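Local coordinates for acyl-[acyl-carrier-protein]--UDP-N-acetylglucosamine O-acyltransferase (Acinetobacter baumannii, PDB 4E6U), which probably transfers an acyl chain from acyl carrier protein to UDP-N-acetylglucosamine, an early step in building the lipid A part of lipopolysaccharide, at residues V50-T56 with A68-E72; H124-I130 with V143-I149; V155-I161 with I173-I179. One frame throughout, in Å; residues are numbered along the deposited sequence. Where two conformers were deposited one is given.

Contact 1: V50-T56 with A68-E72; sequences VVVGGFT and ASVGE
V51 pairs with S69 and V52 with V70 in two parallel bridges, the first pair with CA atoms 5.1 Å apart, so that equivalent residues of successive coils sit one above the other. This stacking is that of the left-handed parallel beta-helix built by hexapeptide-repeat acyltransferases. Three backbone bonds fix the register: V51 N donates to A68 O, V51 O accepts from V70 N at 2.8 Å, and G53 N donates to V70 O at 2.9 Å. V70 O has a further contact, because the CA-H of V52 also points at it, with V52 CA 3.1 Å away.

The two sides of the sheet differ in chemistry. V52 and V70 face the inside of the coil, where I64, L86 and I88 also pack on V70. With CG1 of V52 anti to the backbone N (chi1 -172°), that methyl comes alongside the neighbouring strand and lies 3.6 Å from V70 O. V51 and S69 look outward to the second subunit: V51 packs on S48 of that chain, S69 OG is hydrogen-bonded to E96 and Q66 there, and E72 reaches the same interface, packing on R95 of the second subunit.

Beyond the strands both segments turn at glycines. G71 has a positive phi, and the bond from G54 N to G71 O is a weak one, bent to 127° at the hydrogen. R102 NH1 of the same chain gives G71 O a second donor. T56 bends back over this corner: its OG1 lies 3.3 Å from G71 CA, and the same oxygen donates to G54 O at 2.8 Å, from a position 48° above the carbonyl plane.

Contact 2: H124-I130 with V143-I149; sequences HIAHDCI and VAGHVHI. With EDO (1,2-ethanediol), chain L; EDO (1,2-ethanediol), chain F.
H127 meets H146 where two type II beta turns, A126 to C129 and A144 to V147, lie on successive coils of the left-handed parallel beta-helix. From CB of H127, chi1 of 60° sets CG between the backbone N and the carbonyl carbon, and the ring then lies with one face over G145 CA. ND1 donates to D128 OD2 at 2.8 Å, nearly in the ring plane but on the anti side of the carboxylate and 32° out of its plane, a His-carboxylate bond that fixes the rotation of the ring. CE1 approaches H146 NE2 at 3.4 Å, and this edge points at the face of H146 in an offset edge-to-face pair with planes at 86°. At the tip, NE2 is hydrogen-bonded to O1 of an ethanediol (chain F), 2.7 Å away.

Second-shell partners steady both neighbours: T104 OG1 bonds D128 OD2, and D107 OD2 bonds H146 ND1. Between the main chains, H146 N donates to H127 O at 3.0 Å, tying turn to turn. Past the turns, I130 N bonds V147 O and I149 N bonds I130 O. Alongside them CD1 of I130 rests over one face of the H148 imidazole, 3.6 Å from H148 NE2.

Contact 3: V155-I161 with I173-I179; sequences VGGNSGI and IGGASLI
I173 packs against V155 on the inner side of the coil, and its side chain runs beside that of V155, with I173 CG2 4.1 Å from V155 CG1. Its CD1 also reaches toward I161, 4.0 Å from I161 CD1, but I173 is modelled in two conformers and this contact, like the distances to its methyls generally, is doubtful. I167 of the intervening strand packs on I161, I173 and I179, adding to the apolar centre. At the border of this centre stands S159. Its OG accepts the N-H of S177 at 3.0 Å in a fairly straight bond (160°), because chi1 of -64° places the oxygen anti to the carbonyl carbon and over the next turn. S177 repeats the rotamer one coil on and donates its OG proton to G174 O at 2.7 Å, while G191 N also bonds that OG.

Further out the links are between main chains: A176 N to G157 O, G160 N to S177 O, and I179 N to G160 O at 2.8 Å. Water 2 donates to both N158 O and S177 O. The N158 amide makes weak hydrogen bonds to N158 of the two other subunits. Type II turns G156 to S159 and G174 to S177, stacked in this way, are the corners of a left-handed parallel beta-helix.

Overall arrangement
The three contacts repeat one geometry, parallel pairing of neighbouring coils, along a single beta-helix, and all reach the same sheet. Contact 1 stands apart, its centre about 16 Å from that of contact 2 and about 25 Å from that of contact 3. Contacts 2 and 3 touch directly: A144 N lies 3.0 Å from I161 O, a probable hydrogen bond, and V147 packs on I161. Burial and chemistry vary. Contact 1 is buried, valine-rich and backed by the second subunit; contact 2 is also largely buried but carries histidines and an aspartate; contact 3 is partly buried, its turns glycine- and serine-rich, and it reaches both other subunits.

Contact 1: V50-T56 with A68-E72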
loop_
_atom_site.group_PDB
_atom_site.type_symbol
_atom_site.label_atom_id
_atom_site.label_comp_id
_atom_site.label_asym_id
_atom_site.label_seq_id
_atom_site.Cartn_x
_atom_site.Cartn_y
_atom_site.Cartn_z
ATOM N N VAL A 50 -14.648 -13.487 1.666
ATOM C CA VAL A 50 -14.155 -13.031 2.965
ATOM C C VAL A 50 -13.628 -14.217 3.735
ATOM O O VAL A 50 -14.296 -15.256 3.801
ATOM C CB VAL A 50 -15.265 -12.317 3.781
ATOM C CG1 VAL A 50 -14.745 -11.921 5.173
ATOM C CG2 VAL A 50 -15.777 -11.083 3.014
ATOM N N VAL A 51 -12.462 -14.056 4.347
ATOM C CA VAL A 51 -11.930 -15.072 5.264
ATOM C C VAL A 51 -11.968 -14.523 6.684
ATOM O O VAL A 51 -11.389 -13.466 6.960
ATOM C CB VAL A 51 -10.487 -15.500 4.894
ATOM C CG1 VAL A 51 -9.890 -16.408 6.002
ATOM C CG2 VAL A 51 -10.459 -16.179 3.518
ATOM N N VAL A 52 -12.690 -15.199 7.574
ATOM C CA VAL A 52 -12.589 -14.944 9.002
ATOM C C VAL A 52 -11.811 -16.120 9.577
ATOM O O VAL A 52 -12.320 -17.237 9.669
ATOM C CB VAL A 52 -13.956 -14.772 9.683
ATOM C CG1 VAL A 52 -13.741 -14.322 11.108
ATOM C CG2 VAL A 52 -14.847 -13.793 8.929
ATOM N N GLY A 53 -10.553 -15.870 9.941
ATOM C CA GLY A 53 -9.632 -16.974 10.251
ATOM C C GLY A 53 -10.091 -17.842 11.416
ATOM O O GLY A 53 -10.100 -19.073 11.324
ATOM N N GLY A 54 -10.459 -17.191 12.514
ATOM C CA GLY A 54 -10.886 -17.925 13.697
ATOM C C GLY A 54 -10.880 -16.993 14.870
ATOM O O GLY A 54 -10.375 -15.869 14.781
ATOM N N PHE A 55 -11.474 -17.438 15.980
ATOM C CA PHE A 55 -11.310 -16.735 17.263
ATOM C C PHE A 55 -11.619 -15.243 17.144
ATOM O O PHE A 55 -10.847 -14.387 17.577
ATOM C CB PHE A 55 -9.908 -17.009 17.840
ATOM C CG PHE A 55 -9.644 -18.456 18.042
ATOM C CD1 PHE A 55 -9.943 -19.049 19.269
ATOM C CD2 PHE A 55 -9.167 -19.249 17.006
ATOM C CE1 PHE A 55 -9.741 -20.413 19.460
ATOM C CE2 PHE A 55 -8.955 -20.615 17.197
ATOM C CZ PHE A 55 -9.250 -21.190 18.422
ATOM N N THR A 56 -12.778 -14.957 16.564
ATOM C CA THR A 56 -13.198 -13.599 16.275
ATOM C C THR A 56 -14.658 -13.427 16.661
ATOM O O THR A 56 -15.500 -14.256 16.289
ATOM C CB THR A 56 -12.993 -13.281 14.760
ATOM O OG1 THR A 56 -11.585 -13.346 14.468
ATOM C CG2 THR A 56 -13.480 -11.897 14.394
ATOM N N ALA A 68 -11.134 -9.314 2.209
ATOM C CA ALA A 68 -10.695 -8.979 3.555
ATOM C C ALA A 68 -10.291 -10.235 4.308
ATOM O O ALA A 68 -10.954 -11.282 4.238
ATOM C CB ALA A 68 -11.795 -8.255 4.277
ATOM N N SER A 69 -9.193 -10.113 5.051
ATOM C CA SER A 69 -8.687 -11.166 5.922
ATOM C C SER A 69 -8.919 -10.715 7.358
ATOM O O SER A 69 -8.260 -9.787 7.847
ATOM C CB SER A 69 -7.201 -11.373 5.660
ATOM O OG SER A 69 -6.665 -12.337 6.543
ATOM N N VAL A 70 -9.886 -11.339 7.993
ATOM C CA VAL A 70 -10.397 -10.850 9.277
ATOM C C VAL A 70 -10.109 -11.872 10.352
ATOM O O VAL A 70 -10.532 -13.026 10.246
ATOM C CB VAL A 70 -11.921 -10.582 9.178
ATOM C CG1 VAL A 70 -12.494 -10.101 10.519
ATOM C CG2 VAL A 70 -12.185 -9.522 8.135
ATOM N N GLY A 71 -9.400 -11.467 11.399
ATOM C CA GLY A 71 -9.145 -12.406 12.511
ATOM C C GLY A 71 -8.196 -13.515 12.125
ATOM O O GLY A 71 -8.431 -14.694 12.408
ATOM N N GLU A 72 -7.122 -13.131 11.447
ATOM C CA GLU A 72 -6.053 -14.057 11.130
ATOM C C GLU A 72 -4.960 -13.947 12.188
ATOM O O GLU A 72 -4.872 -12.923 12.876
ATOM C CB GLU A 72 -5.505 -13.751 9.721
ATOM C CG GLU A 72 -4.511 -14.796 9.177
ATOM C CD GLU A 72 -5.047 -16.227 9.326
ATOM O OE1 GLU A 72 -5.826 -16.657 8.453
ATOM O OE2 GLU A 72 -4.732 -16.921 10.330
#

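Contact 2: H124-I130 with V143-I149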
loop_
_atom_site.group_PDB
_atom_site.type_symbol
_atom_site.label_atom_id
_atom_site.label_comp_id
_atom_site.label_asym_id
_atom_site.label_seq_id
_atom_site.Cartn_x
_atom_site.Cartn_y
_atom_site.Cartn_z
ATOM N N HIS A 124 -4.707 -2.139 7.428
ATOM C CA HIS A 124 -4.152 -3.179 8.270
ATOM C C HIS A 124 -4.242 -2.789 9.718
ATOM O O HIS A 124 -3.744 -1.724 10.103
ATOM C CB HIS A 124 -2.691 -3.436 7.936
ATOM C CG HIS A 124 -2.039 -4.424 8.858
ATOM N ND1 HIS A 124 -2.281 -5.774 8.770
ATOM C CD2 HIS A 124 -1.159 -4.265 9.882
ATOM C CE1 HIS A 124 -1.577 -6.408 9.694
ATOM N NE2 HIS A 124 -0.883 -5.515 10.381
ATOM N N ILE A 125 -4.873 -3.640 10.508
ATOM C CA ILE A 125 -4.880 -3.496 11.966
ATOM C C ILE A 125 -4.104 -4.660 12.560
ATOM O O ILE A 125 -4.546 -5.809 12.523
ATOM C CB ILE A 125 -6.319 -3.463 12.546
ATOM C CG1 ILE A 125 -7.179 -2.382 11.880
ATOM C CG2 ILE A 125 -6.294 -3.333 14.086
ATOM C CD1 ILE A 125 -6.702 -0.963 12.053
ATOM N N ALA A 126 -2.921 -4.370 13.097
ATOM C CA ALA A 126 -2.042 -5.382 13.643
ATOM C C ALA A 126 -2.506 -5.936 14.978
ATOM O O ALA A 126 -3.375 -5.380 15.640
ATOM C CB ALA A 126 -0.639 -4.794 13.818
ATOM N N HIS A 127 -1.880 -7.046 15.358
ATOM C CA HIS A 127 -2.080 -7.621 16.683
ATOM C C HIS A 127 -2.098 -6.593 17.803
ATOM O O HIS A 127 -1.265 -5.679 17.848
ATOM C CB HIS A 127 -0.996 -8.666 16.966
ATOM C CG HIS A 127 0.403 -8.131 16.932
ATOM N ND1 HIS A 127 1.040 -7.648 18.060
ATOM C CD2 HIS A 127 1.293 -8.031 15.919
ATOM C CE1 HIS A 127 2.263 -7.256 17.730
ATOM N NE2 HIS A 127 2.441 -7.470 16.436
ATOM N N ASP A 128 -3.052 -6.776 18.715
ATOM C CA ASP A 128 -3.105 -6.055 19.998
ATOM C C ASP A 128 -3.497 -4.598 19.887
ATOM O O ASP A 128 -3.489 -3.868 20.882
ATOM C CB ASP A 128 -1.785 -6.192 20.777
ATOM C CG ASP A 128 -1.366 -7.630 20.951
ATOM O OD1 ASP A 128 -2.167 -8.401 21.521
ATOM O OD2 ASP A 128 -0.271 -8.017 20.470
ATOM N N CYS A 129 -3.880 -4.155 18.699
ATOM C CA CYS A 129 -4.413 -2.812 18.605
ATOM C C CYS A 129 -5.730 -2.706 19.348
ATOM O O CYS A 129 -6.475 -3.701 19.480
ATOM C CB CYS A 129 -4.635 -2.399 17.148
ATOM S SG CYS A 129 -3.114 -2.073 16.264
ATOM N N ILE A 130 -6.013 -1.503 19.829
ATOM C CA ILE A 130 -7.311 -1.177 20.396
ATOM C C ILE A 130 -7.773 0.065 19.676
ATOM O O ILE A 130 -7.094 1.083 19.697
ATOM C CB ILE A 130 -7.265 -0.937 21.933
ATOM C CG1 ILE A 130 -6.734 -2.176 22.650
ATOM C CG2 ILE A 130 -8.665 -0.528 22.447
ATOM C CD1 ILE A 130 -6.559 -1.979 24.170
ATOM N N VAL A 143 -1.542 0.113 10.541
ATOM C CA VAL A 143 -1.492 0.347 11.980
ATOM C C VAL A 143 -0.728 -0.821 12.590
ATOM O O VAL A 143 -1.182 -1.968 12.556
ATOM C CB VAL A 143 -2.892 0.454 12.570
ATOM C CG1 VAL A 143 -2.812 0.865 14.047
ATOM C CG2 VAL A 143 -3.754 1.436 11.777
ATOM N N ALA A 144 0.451 -0.540 13.143
ATOM C CA ALA A 144 1.318 -1.591 13.655
ATOM C C ALA A 144 0.885 -2.071 15.047
ATOM O O ALA A 144 -0.121 -1.629 15.597
ATOM C CB ALA A 144 2.786 -1.129 13.639
ATOM N N GLY A 145 1.655 -3.003 15.590
ATOM C CA GLY A 145 1.241 -3.696 16.806
ATOM C C GLY A 145 1.019 -2.825 18.024
ATOM O O GLY A 145 1.757 -1.874 18.264
ATOM N N HIS A 146 0.017 -3.180 18.821
ATOM C CA HIS A 146 -0.223 -2.554 20.137
ATOM C C HIS A 146 -0.576 -1.077 20.070
ATOM O O HIS A 146 -0.457 -0.363 21.064
ATOM C CB HIS A 146 0.986 -2.724 21.108
ATOM C CG HIS A 146 1.629 -4.077 21.075
ATOM N ND1 HIS A 146 1.249 -5.104 21.913
ATOM C CD2 HIS A 146 2.659 -4.556 20.339
ATOM C CE1 HIS A 146 2.007 -6.163 21.683
ATOM N NE2 HIS A 146 2.868 -5.860 20.729
ATOM N N VAL A 147 -1.011 -0.597 18.909
ATOM C CA VAL A 147 -1.413 0.794 18.771
ATOM C C VAL A 147 -2.803 1.015 19.354
ATOM O O VAL A 147 -3.718 0.189 19.159
ATOM C CB VAL A 147 -1.366 1.249 17.268
ATOM C CG1 VAL A 147 -2.043 2.599 17.048
ATOM C CG2 VAL A 147 0.067 1.302 16.786
ATOM N N HIS A 148 -2.985 2.117 20.076
ATOM C CA HIS A 148 -4.292 2.462 20.610
ATOM C C HIS A 148 -4.806 3.710 19.915
ATOM O O HIS A 148 -4.140 4.747 19.927
ATOM C CB HIS A 148 -4.233 2.661 22.139
ATOM C CG HIS A 148 -3.849 1.427 22.902
ATOM N ND1 HIS A 148 -3.663 1.430 24.272
ATOM C CD2 HIS A 148 -3.615 0.152 22.501
ATOM C CE1 HIS A 148 -3.317 0.219 24.671
ATOM N NE2 HIS A 148 -3.286 -0.578 23.617
ATOM N N ILE A 149 -5.978 3.596 19.292
ATOM C CA ILE A 149 -6.652 4.685 18.592
ATOM C C ILE A 149 -7.951 4.976 19.341
ATOM O O ILE A 149 -8.704 4.055 19.694
ATOM C CB ILE A 149 -6.951 4.319 17.111
ATOM C CG1 ILE A 149 -5.751 3.634 16.421
ATOM C CG2 ILE A 149 -7.494 5.526 16.355
ATOM C CD1 ILE A 149 -4.806 4.564 15.671
HETATM C C1 EDO L . -7.916 4.046 23.650
HETATM O O1 EDO L . -7.884 5.359 23.071
HETATM C C2 EDO L . -8.385 3.020 22.621
HETATM O O2 EDO L . -9.691 3.365 22.131
HETATM C C1 EDO F . 4.421 -7.724 13.615
HETATM O O1 EDO F . 4.716 -7.313 14.958
HETATM C C2 EDO F . 4.428 -6.525 12.668
HETATM O O2 EDO F . 3.371 -5.622 13.032
HETATM O O HOH W 1 -2.986 -3.512 23.415
#

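Contact 3: V155-I161 with I173-I179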
loop_
_atom_site.group_PDB
_atom_site.type_symbol
_atom_site.label_atom_id
_atom_site.label_comp_id
_atom_site.label_asym_id
_atom_site.label_seq_id
_atom_site.Cartn_x
_atom_site.Cartn_y
_atom_site.Cartn_z
ATOM N N VAL A 155 -7.352 9.040 9.732
ATOM C CA VAL A 155 -5.995 8.725 9.305
ATOM C C VAL A 155 -5.932 8.774 7.786
ATOM O O VAL A 155 -6.580 7.985 7.095
ATOM C CB VAL A 155 -5.516 7.360 9.814
ATOM C CG1 VAL A 155 -4.033 7.145 9.462
ATOM C CG2 VAL A 155 -5.760 7.221 11.334
ATOM N N GLY A 156 -5.167 9.720 7.255
ATOM C CA GLY A 156 -5.073 9.908 5.813
ATOM C C GLY A 156 -4.381 8.753 5.107
ATOM O O GLY A 156 -3.616 7.994 5.694
ATOM N N GLY A 157 -4.655 8.649 3.817
ATOM C CA GLY A 157 -4.246 7.487 3.038
ATOM C C GLY A 157 -2.756 7.272 3.003
ATOM O O GLY A 157 -1.967 8.230 2.984
ATOM N N ASN A 158 -2.370 6.010 2.983
ATOM C CA ASN A 158 -0.988 5.605 2.838
ATOM C C ASN A 158 -0.104 6.045 4.015
ATOM O O ASN A 158 1.104 6.275 3.867
ATOM C CB ASN A 158 -0.405 6.093 1.509
ATOM C CG ASN A 158 0.798 5.302 1.115
ATOM O OD1 ASN A 158 0.938 4.143 1.505
ATOM N ND2 ASN A 158 1.697 5.923 0.356
ATOM N N SER A 159 -0.729 6.198 5.173
ATOM C CA SER A 159 0.009 6.505 6.392
ATOM C C SER A 159 0.337 5.232 7.150
ATOM O O SER A 159 -0.332 4.193 6.978
ATOM C CB SER A 159 -0.772 7.458 7.287
ATOM O OG SER A 159 -0.956 8.709 6.641
ATOM N N GLY A 160 1.381 5.306 7.969
ATOM C CA GLY A 160 1.793 4.219 8.848
ATOM C C GLY A 160 1.903 4.710 10.269
ATOM O O GLY A 160 2.414 5.809 10.524
ATOM N N ILE A 161 1.438 3.893 11.201
ATOM C CA ILE A 161 1.532 4.201 12.620
ATOM C C ILE A 161 2.389 3.146 13.291
ATOM O O ILE A 161 2.050 1.976 13.297
ATOM C CB ILE A 161 0.155 4.282 13.261
ATOM C CG1 ILE A 161 -0.712 5.284 12.488
ATOM C CG2 ILE A 161 0.292 4.683 14.755
ATOM C CD1 ILE A 161 -2.155 5.288 12.885
ATOM N N ILE A 173 -4.459 12.640 11.059
ATOM C CA ILE A 173 -3.155 12.320 10.507
ATOM C C ILE A 173 -3.227 12.592 9.010
ATOM O O ILE A 173 -4.080 12.040 8.316
ATOM C CB ILE A 173 -2.768 10.835 10.810
ATOM C CG1 ILE A 173 -2.424 10.687 12.299
ATOM C CG2 ILE A 173 -1.590 10.369 9.939
ATOM C CD1 ILE A 173 -2.431 9.267 12.813
ATOM N N GLY A 174 -2.346 13.450 8.505
ATOM C CA GLY A 174 -2.346 13.775 7.076
ATOM C C GLY A 174 -1.980 12.578 6.223
ATOM O O GLY A 174 -1.319 11.644 6.682
ATOM N N GLY A 175 -2.403 12.614 4.965
ATOM C CA GLY A 175 -1.986 11.572 4.020
ATOM C C GLY A 175 -0.480 11.365 3.981
ATOM O O GLY A 175 0.308 12.308 4.156
ATOM N N ALA A 176 -0.083 10.115 3.790
ATOM C CA ALA A 176 1.298 9.716 3.556
ATOM C C ALA A 176 2.227 10.079 4.707
ATOM O O ALA A 176 3.404 10.384 4.496
ATOM C CB ALA A 176 1.815 10.299 2.244
ATOM N N SER A 177 1.699 10.010 5.924
ATOM C CA SER A 177 2.510 10.299 7.109
ATOM C C SER A 177 3.128 9.056 7.707
ATOM O O SER A 177 2.593 7.944 7.575
ATOM C CB SER A 177 1.674 10.987 8.180
ATOM O OG SER A 177 1.142 12.208 7.732
ATOM N N LEU A 178 4.256 9.239 8.384
ATOM C CA LEU A 178 4.883 8.189 9.171
ATOM C C LEU A 178 4.826 8.641 10.617
ATOM O O LEU A 178 5.508 9.585 10.995
ATOM C CB LEU A 178 6.324 7.908 8.715
ATOM C CG LEU A 178 7.110 6.885 9.546
ATOM C CD1 LEU A 178 6.468 5.491 9.495
ATOM C CD2 LEU A 178 8.559 6.826 9.072
ATOM N N ILE A 179 3.981 8.002 11.407
ATOM C CA ILE A 179 3.791 8.391 12.799
ATOM C C ILE A 179 4.621 7.505 13.706
ATOM O O ILE A 179 4.403 6.298 13.777
ATOM C CB ILE A 179 2.295 8.332 13.189
ATOM C CG1 ILE A 179 1.460 9.257 12.286
ATOM C CG2 ILE A 179 2.114 8.659 14.682
ATOM C CD1 ILE A 179 1.831 10.736 12.344
HETATM O O HOH W 2 3.708 6.260 5.205
#